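Local coordinates for protein PrimPol AEP domain (PP-N190) (Cyanophage S-2L, PDB 6ZP9) that probably synthesises DNA as the archaeo-eukaryotic primase (AEP) domain of a phage primase-polymerase, in a virus that replaces adenine with 2-aminoadenine in its genome, at residues 78-89 with 156-164; 126-134 with 184-192. All blocks are in the same frame, centred on the assembly; numbering follows the deposited sequence.

Contact 1: 78-89 with 156-164; sequences SDAEITSVNAIF and RNPSRVMRL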
# COMPACT_ATOMS: atom_id res chain seq x y z
N SER A 78 -14.68 -0.75 -3.72
CA SER A 78 -14.95 0.58 -4.23
C SER A 78 -14.93 1.59 -3.08
O SER A 78 -15.04 1.22 -1.90
CB SER A 78 -16.31 0.62 -4.95
OG SER A 78 -17.39 0.37 -4.07
N ASP A 79 -14.81 2.87 -3.43
CA ASP A 79 -14.73 3.91 -2.40
C ASP A 79 -15.93 3.87 -1.46
O ASP A 79 -15.77 3.98 -0.24
CB ASP A 79 -14.61 5.29 -3.05
CG ASP A 79 -13.28 5.50 -3.74
OD1 ASP A 79 -12.32 4.75 -3.45
OD2 ASP A 79 -13.20 6.43 -4.58
N ALA A 80 -17.15 3.72 -2.01
CA ALA A 80 -18.35 3.72 -1.18
C ALA A 80 -18.38 2.56 -0.19
O ALA A 80 -19.07 2.66 0.84
CB ALA A 80 -19.59 3.66 -2.06
N GLU A 81 -17.68 1.46 -0.46
CA GLU A 81 -17.67 0.33 0.46
C GLU A 81 -16.65 0.47 1.57
O GLU A 81 -16.66 -0.35 2.49
CB GLU A 81 -17.39 -0.97 -0.30
CG GLU A 81 -18.46 -1.38 -1.28
CD GLU A 81 -18.00 -2.55 -2.13
OE1 GLU A 81 -17.27 -2.32 -3.11
OE2 GLU A 81 -18.35 -3.70 -1.80
N ILE A 82 -15.76 1.46 1.52
CA ILE A 82 -14.72 1.61 2.53
C ILE A 82 -15.29 2.36 3.72
O ILE A 82 -15.85 3.45 3.57
CB ILE A 82 -13.49 2.34 1.96
CG1 ILE A 82 -12.89 1.56 0.79
CG2 ILE A 82 -12.43 2.51 3.05
CD1 ILE A 82 -12.43 0.14 1.16
N THR A 83 -15.17 1.77 4.92
CA THR A 83 -15.68 2.40 6.12
C THR A 83 -14.59 2.94 7.03
O THR A 83 -14.89 3.76 7.91
CB THR A 83 -16.56 1.42 6.93
OG1 THR A 83 -15.85 0.20 7.18
CG2 THR A 83 -17.86 1.10 6.18
N SER A 84 -13.35 2.53 6.83
CA SER A 84 -12.23 3.05 7.60
C SER A 84 -10.94 2.62 6.92
O SER A 84 -10.93 1.67 6.13
CB SER A 84 -12.25 2.56 9.05
OG SER A 84 -12.25 1.15 9.07
N VAL A 85 -9.87 3.35 7.21
CA VAL A 85 -8.53 3.08 6.69
C VAL A 85 -7.56 3.18 7.86
O VAL A 85 -7.69 4.08 8.70
CB VAL A 85 -8.15 4.04 5.55
CG1 VAL A 85 -6.92 3.53 4.81
CG2 VAL A 85 -9.29 4.22 4.55
N ASN A 86 -6.61 2.25 7.94
CA ASN A 86 -5.72 2.15 9.09
C ASN A 86 -4.39 2.88 8.92
O ASN A 86 -3.60 2.92 9.87
CB ASN A 86 -5.42 0.69 9.40
CG ASN A 86 -6.62 -0.04 9.91
OD1 ASN A 86 -7.60 0.59 10.31
ND2 ASN A 86 -6.56 -1.37 9.91
N ALA A 87 -4.10 3.43 7.74
CA ALA A 87 -2.82 4.06 7.47
C ALA A 87 -3.01 5.12 6.39
O ALA A 87 -3.92 5.02 5.57
CB ALA A 87 -1.79 3.02 7.00
N ILE A 88 -2.14 6.13 6.38
CA ILE A 88 -1.92 6.92 5.18
C ILE A 88 -0.64 6.42 4.53
O ILE A 88 0.19 5.77 5.18
CB ILE A 88 -1.86 8.45 5.44
CG1 ILE A 88 -0.81 8.77 6.52
CG2 ILE A 88 -3.26 8.98 5.79
CD1 ILE A 88 -0.65 10.26 6.77
N PHE A 89 -0.46 6.72 3.25
CA PHE A 89 0.61 6.10 2.48
C PHE A 89 0.80 6.86 1.17
O PHE A 89 -0.11 7.54 0.69
CB PHE A 89 0.31 4.62 2.20
CG PHE A 89 -1.08 4.39 1.64
CD1 PHE A 89 -2.15 4.17 2.50
CD2 PHE A 89 -1.31 4.39 0.28
CE1 PHE A 89 -3.43 3.96 2.01
CE2 PHE A 89 -2.58 4.18 -0.22
CZ PHE A 89 -3.64 3.96 0.64
N ARG A 156 -5.14 8.67 -3.92
CA ARG A 156 -5.84 9.46 -2.96
C ARG A 156 -7.22 8.99 -2.50
O ARG A 156 -7.77 9.59 -1.64
CB ARG A 156 -6.01 10.88 -3.56
CG ARG A 156 -6.91 10.95 -4.73
CD ARG A 156 -6.88 12.32 -5.41
NE ARG A 156 -6.75 13.39 -4.42
CZ ARG A 156 -5.68 14.16 -4.15
NH1 ARG A 156 -5.80 15.10 -3.22
NH2 ARG A 156 -4.55 14.04 -4.80
N ASN A 157 -7.76 7.94 -3.10
CA ASN A 157 -9.12 7.50 -2.83
C ASN A 157 -9.13 6.37 -1.81
O ASN A 157 -8.17 5.61 -1.70
CB ASN A 157 -9.80 7.03 -4.11
CG ASN A 157 -9.02 5.93 -4.79
OD1 ASN A 157 -7.84 6.09 -5.08
ND2 ASN A 157 -9.68 4.79 -5.03
N PRO A 158 -10.21 6.22 -1.03
CA PRO A 158 -10.16 5.26 0.09
C PRO A 158 -10.06 3.80 -0.32
O PRO A 158 -9.59 2.99 0.48
CB PRO A 158 -11.45 5.54 0.87
CG PRO A 158 -12.32 6.32 -0.07
CD PRO A 158 -11.41 7.06 -0.99
N SER A 159 -10.46 3.42 -1.54
CA SER A 159 -10.29 2.03 -1.97
C SER A 159 -9.01 1.82 -2.78
O SER A 159 -8.89 0.81 -3.48
CB SER A 159 -11.51 1.57 -2.78
OG SER A 159 -11.64 2.29 -3.98
N ARG A 160 -8.05 2.74 -2.68
CA ARG A 160 -6.79 2.60 -3.41
C ARG A 160 -6.11 1.28 -3.07
O ARG A 160 -6.01 0.91 -1.89
CB ARG A 160 -5.86 3.77 -3.07
CG ARG A 160 -4.46 3.67 -3.66
CD ARG A 160 -4.48 3.49 -5.17
NE ARG A 160 -5.47 4.35 -5.81
CZ ARG A 160 -5.47 4.65 -7.11
NH1 ARG A 160 -6.40 5.44 -7.62
NH2 ARG A 160 -4.51 4.16 -7.89
N VAL A 161 -5.64 0.55 -4.12
CA VAL A 161 -4.88 -0.68 -3.92
C VAL A 161 -3.39 -0.34 -3.94
O VAL A 161 -2.96 0.61 -4.59
CB VAL A 161 -5.21 -1.76 -4.98
CG1 VAL A 161 -6.68 -2.11 -4.96
CG2 VAL A 161 -4.77 -1.31 -6.38
N MET A 162 -2.60 -1.13 -3.23
CA MET A 162 -1.15 -0.97 -3.18
C MET A 162 -0.48 -2.32 -3.35
O MET A 162 -1.02 -3.35 -2.93
CB MET A 162 -0.77 -0.30 -1.85
CG MET A 162 -1.23 1.14 -1.64
SD MET A 162 -0.40 2.31 -2.70
CE MET A 162 1.04 2.40 -1.68
N ARG A 163 0.71 -2.30 -3.95
CA ARG A 163 1.48 -3.53 -4.18
C ARG A 163 1.60 -4.34 -2.90
O ARG A 163 1.90 -3.80 -1.83
CB ARG A 163 2.85 -3.18 -4.65
CG ARG A 163 2.94 -2.83 -6.11
CD ARG A 163 2.67 -3.98 -7.06
NE ARG A 163 2.76 -3.49 -8.41
CZ ARG A 163 3.77 -3.71 -9.20
NH1 ARG A 163 3.79 -3.17 -10.38
NH2 ARG A 163 4.72 -4.47 -8.84
N LEU A 164 1.36 -5.65 -3.00
CA LEU A 164 1.39 -6.56 -1.86
C LEU A 164 2.79 -7.13 -1.66
O LEU A 164 3.42 -7.61 -2.62
CB LEU A 164 0.36 -7.67 -2.10
CG LEU A 164 0.28 -8.80 -1.08
CD1 LEU A 164 -0.14 -8.27 0.29
CD2 LEU A 164 -0.67 -9.91 -1.58
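Three donors from 156-164 converge on OD1 of Asp-79. The hydroxyl OG of Ser-159 comes closest, 2.6 Å from OD1 and 42° above the carboxylate plane, while the backbone N of Ser-159 meets the same oxygen nearly end-on at 3.0 Å. The third donor, ND2 of Asn-157, uses the syn lone pair of Asp-79 OD1 at 3.1 Å. With OG between the backbone N and the carbonyl carbon (chi1 65°), the hydroxyl and the N-H of Ser-159 can both reach the one oxygen. These donors lie in the type I beta turn Asn-157 to Arg-160, and the other end of the Asn-157 amide is held too: its OD1 takes NE and NH1 of Arg-160 side-on. The turn leads into strand 161-163, at the edge of one antiparallel sheet of the AEP domain, whereas 78-89 runs into strand 85-90, at the edge of the other. Ahead of both strands, CG2 of Ile-82 packs on CB of Pro-158 (3.9 Å). Farther along, Met-162, in one of its two modelled conformers, makes an oblique Met-aromatic contact with Phe-89, its SD 4.7 Å from the ring centroid, and Arg-160 CG abuts the ring edge at CE2.

Contact 2: 126-134 with 184-192; sequences YWVFHSPVD and ELYDPGQML. With CA (calcium ion), chain C.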
# COMPACT_ATOMS: atom_id res chain seq x y z
N TYR A 126 4.42 4.03 4.45
CA TYR A 126 3.19 3.88 5.23
C TYR A 126 3.33 4.49 6.62
O TYR A 126 4.34 4.31 7.30
CB TYR A 126 2.83 2.42 5.40
CG TYR A 126 2.35 1.69 4.17
CD1 TYR A 126 3.25 1.15 3.26
CD2 TYR A 126 0.99 1.47 3.97
CE1 TYR A 126 2.81 0.44 2.17
CE2 TYR A 126 0.55 0.77 2.88
CZ TYR A 126 1.46 0.25 1.99
OH TYR A 126 1.01 -0.47 0.91
N TRP A 127 2.27 5.17 7.06
CA TRP A 127 2.16 5.66 8.43
C TRP A 127 0.88 5.06 9.01
O TRP A 127 -0.22 5.38 8.57
CB TRP A 127 2.13 7.19 8.47
CG TRP A 127 3.41 7.88 8.05
CD1 TRP A 127 4.37 8.41 8.87
CD2 TRP A 127 3.83 8.15 6.71
NE1 TRP A 127 5.38 8.98 8.12
CE2 TRP A 127 5.07 8.84 6.79
CE3 TRP A 127 3.30 7.88 5.45
CZ2 TRP A 127 5.78 9.24 5.66
CZ3 TRP A 127 4.01 8.28 4.32
CH2 TRP A 127 5.24 8.96 4.43
N VAL A 128 1.04 4.16 10.00
CA VAL A 128 -0.07 3.38 10.53
C VAL A 128 -0.59 4.04 11.80
O VAL A 128 0.20 4.45 12.66
CB VAL A 128 0.36 1.93 10.81
CG1 VAL A 128 -0.81 1.12 11.34
CG2 VAL A 128 0.92 1.31 9.53
N PHE A 129 -1.91 4.13 11.93
CA PHE A 129 -2.53 4.74 13.10
C PHE A 129 -2.88 3.69 14.15
O PHE A 129 -2.98 2.49 13.86
CB PHE A 129 -3.79 5.51 12.70
CG PHE A 129 -3.52 6.61 11.72
CD1 PHE A 129 -2.91 7.79 12.13
CD2 PHE A 129 -3.88 6.47 10.39
CE1 PHE A 129 -2.66 8.81 11.23
CE2 PHE A 129 -3.63 7.48 9.48
CZ PHE A 129 -3.01 8.65 9.90
N HIS A 130 -3.06 4.15 15.40
CA HIS A 130 -3.40 3.24 16.48
C HIS A 130 -4.83 2.71 16.37
O HIS A 130 -5.13 1.64 16.91
CB HIS A 130 -3.17 3.92 17.84
CG HIS A 130 -3.95 5.18 18.05
ND1 HIS A 130 -5.33 5.20 18.17
CD2 HIS A 130 -3.55 6.47 18.21
CE1 HIS A 130 -5.74 6.44 18.36
NE2 HIS A 130 -4.68 7.23 18.40
N SER A 131 -5.71 3.42 15.67
CA SER A 131 -7.10 3.03 15.50
C SER A 131 -7.53 3.30 14.06
O SER A 131 -6.92 4.14 13.38
CB SER A 131 -8.02 3.79 16.46
OG SER A 131 -7.54 3.71 17.80
N PRO A 132 -8.57 2.62 13.57
CA PRO A 132 -9.05 2.91 12.22
C PRO A 132 -9.56 4.33 12.12
O PRO A 132 -10.12 4.87 13.07
CB PRO A 132 -10.19 1.90 12.03
CG PRO A 132 -9.95 0.83 13.05
CD PRO A 132 -9.37 1.57 14.22
N VAL A 133 -9.36 4.94 10.96
CA VAL A 133 -9.72 6.34 10.71
C VAL A 133 -10.91 6.37 9.76
O VAL A 133 -10.89 5.70 8.71
CB VAL A 133 -8.52 7.12 10.14
CG1 VAL A 133 -8.87 8.57 9.84
CG2 VAL A 133 -7.35 7.05 11.12
N ASP A 134 -11.94 7.13 10.11
CA ASP A 134 -13.10 7.29 9.24
C ASP A 134 -12.68 7.91 7.91
O ASP A 134 -11.69 8.65 7.83
CB ASP A 134 -14.17 8.18 9.89
CG ASP A 134 -14.90 7.50 11.06
OD1 ASP A 134 -14.77 6.26 11.24
OD2 ASP A 134 -15.61 8.21 11.80
N GLU A 184 5.98 1.71 15.19
CA GLU A 184 5.33 2.90 15.74
C GLU A 184 3.94 3.11 15.15
O GLU A 184 3.70 2.83 13.97
CB GLU A 184 6.19 4.14 15.51
CG GLU A 184 7.56 4.06 16.21
CD GLU A 184 7.50 4.12 17.75
OE1 GLU A 184 6.47 4.54 18.33
OE2 GLU A 184 8.50 3.74 18.39
N LEU A 185 3.03 3.59 15.99
CA LEU A 185 1.66 3.88 15.62
C LEU A 185 1.40 5.36 15.85
O LEU A 185 1.82 5.92 16.87
CB LEU A 185 0.68 3.04 16.44
CG LEU A 185 0.78 1.52 16.24
CD1 LEU A 185 -0.20 0.76 17.11
CD2 LEU A 185 0.59 1.18 14.78
N TYR A 186 0.74 6.01 14.89
CA TYR A 186 0.51 7.44 14.93
C TYR A 186 -0.92 7.74 15.36
O TYR A 186 -1.80 6.88 15.35
CB TYR A 186 0.79 8.09 13.56
CG TYR A 186 2.26 8.19 13.29
CD1 TYR A 186 2.99 9.27 13.75
CD2 TYR A 186 2.94 7.17 12.62
CE1 TYR A 186 4.35 9.35 13.54
CE2 TYR A 186 4.30 7.24 12.41
CZ TYR A 186 5.01 8.33 12.87
OH TYR A 186 6.37 8.42 12.66
N ASP A 187 -1.13 8.98 15.77
CA ASP A 187 -2.44 9.45 16.12
C ASP A 187 -2.94 10.39 15.04
O ASP A 187 -2.21 11.31 14.64
CB ASP A 187 -2.42 10.17 17.47
CG ASP A 187 -3.74 10.82 17.80
OD1 ASP A 187 -4.64 10.09 18.26
OD2 ASP A 187 -3.87 12.04 17.59
N PRO A 188 -4.16 10.19 14.53
CA PRO A 188 -4.62 11.01 13.40
C PRO A 188 -4.75 12.49 13.72
O PRO A 188 -4.58 13.33 12.83
CB PRO A 188 -5.98 10.39 13.05
CG PRO A 188 -6.35 9.55 14.24
CD PRO A 188 -5.08 9.09 14.84
N GLY A 189 -5.07 12.83 14.96
CA GLY A 189 -5.14 14.24 15.32
C GLY A 189 -3.77 14.89 15.35
O GLY A 189 -3.60 16.01 14.86
N GLN A 190 -2.78 14.20 15.91
CA GLN A 190 -1.41 14.71 15.86
C GLN A 190 -0.93 14.82 14.42
O GLN A 190 -0.26 15.78 14.06
CB GLN A 190 -0.48 13.80 16.67
CG GLN A 190 -0.85 13.71 18.14
CD GLN A 190 0.24 13.07 18.98
OE1 GLN A 190 0.55 11.89 18.82
NE2 GLN A 190 0.83 13.85 19.88
N MET A 191 -1.29 13.85 13.59
CA MET A 191 -0.87 13.88 12.19
C MET A 191 -1.49 15.06 11.46
O MET A 191 -0.84 15.68 10.59
CB MET A 191 -1.24 12.55 11.51
CG MET A 191 -0.70 12.41 10.10
SD MET A 191 1.10 12.26 10.09
CE MET A 191 1.26 10.51 10.43
N LEU A 192 -2.73 15.41 11.80
CA LEU A 192 -3.37 16.56 11.17
C LEU A 192 -2.63 17.86 11.48
O LEU A 192 -2.63 18.77 10.65
CB LEU A 192 -4.82 16.65 11.63
CG LEU A 192 -5.76 17.55 10.82
CD1 LEU A 192 -5.73 17.17 9.34
CD2 LEU A 192 -7.16 17.45 11.37
CA CA C . 2.96 6.42 18.85
O HOH W 1 5.09 6.97 17.42
O HOH W 2 1.20 7.75 19.78
O HOH W 3 4.29 7.06 20.78
O HOH W 4 3.50 8.62 17.67
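A single beta bridge between Phe-129 and Tyr-186 brings the end of strand 123-129, in one of the two antiparallel sheets of the AEP domain, against the lead-in to helix 188-194. Two backbone bonds define it: Tyr-186 N donates to Val-128 O at 2.8 Å, and His-130 N donates to Tyr-186 O at 3.0 Å. Side chains extend the contact in both directions. CD1 of Trp-127 meets CE2 of Tyr-186 at 3.7 Å in an offset edge-to-face pair, the indole edge directed at the phenol face with planes 62° apart. The polar ends of both rings are held outside the pair, Trp-127 NE1 by Pro-110 O and Tyr-186 OH by Arg-111 O. Phe-129 lays CD1 against CD of Pro-188 (3.7 Å), with Met-191 CB at its ring edge, so the first turn of the helix packs along the CD1-CE1 side of the ring. Beyond the strand, His-130 and Asp-187 run side by side. NE2 of His-130 donates to OD1 of Asp-187 at 2.9 Å, nearly straight and on the anti lone pair, with ring and carboxylate only 24° from coplanar. CG of Asp-187 lies opposite its backbone N (chi1 173°), which brings OD1 to the imidazole edge at NE2 while OD2 caps the helix by accepting from Gln-190 N. Next to the bridge, Leu-185 O binds a calcium ion at 2.3 Å. Four waters are also bound to the ion, and one of them donates to Glu-184 OE1. One carboxylate thus joins strand end to helix start: the cap ties Asp-187 to the first turn, the histidine bond limits its rotation, and the nearby helix N-terminus would probably help stabilise its negative charge.

How the contacts relate
Contacts 1 and 2 meet in one sheet, where strands 85-90 and 123-129 are antiparallel neighbours: Ile-88 O lies 2.9 Å from Trp-127 N, and Asn-86 O 2.9 Å from Phe-129 N. Their centres are 14 Å apart, and their segments alternate along the chain. Contact 1 is the more central, about 9 Å between its centre and that of the chain against 15 Å for contact 2, and none of its touching residues is exposed. Each uses a carboxylate. In contact 1, which reaches the other sheet, it gathers side-chain and backbone donors of a turn; in contact 2, which adds aromatic packing and a calcium ion carrying four waters, exposed His-130 and a helix cap share it.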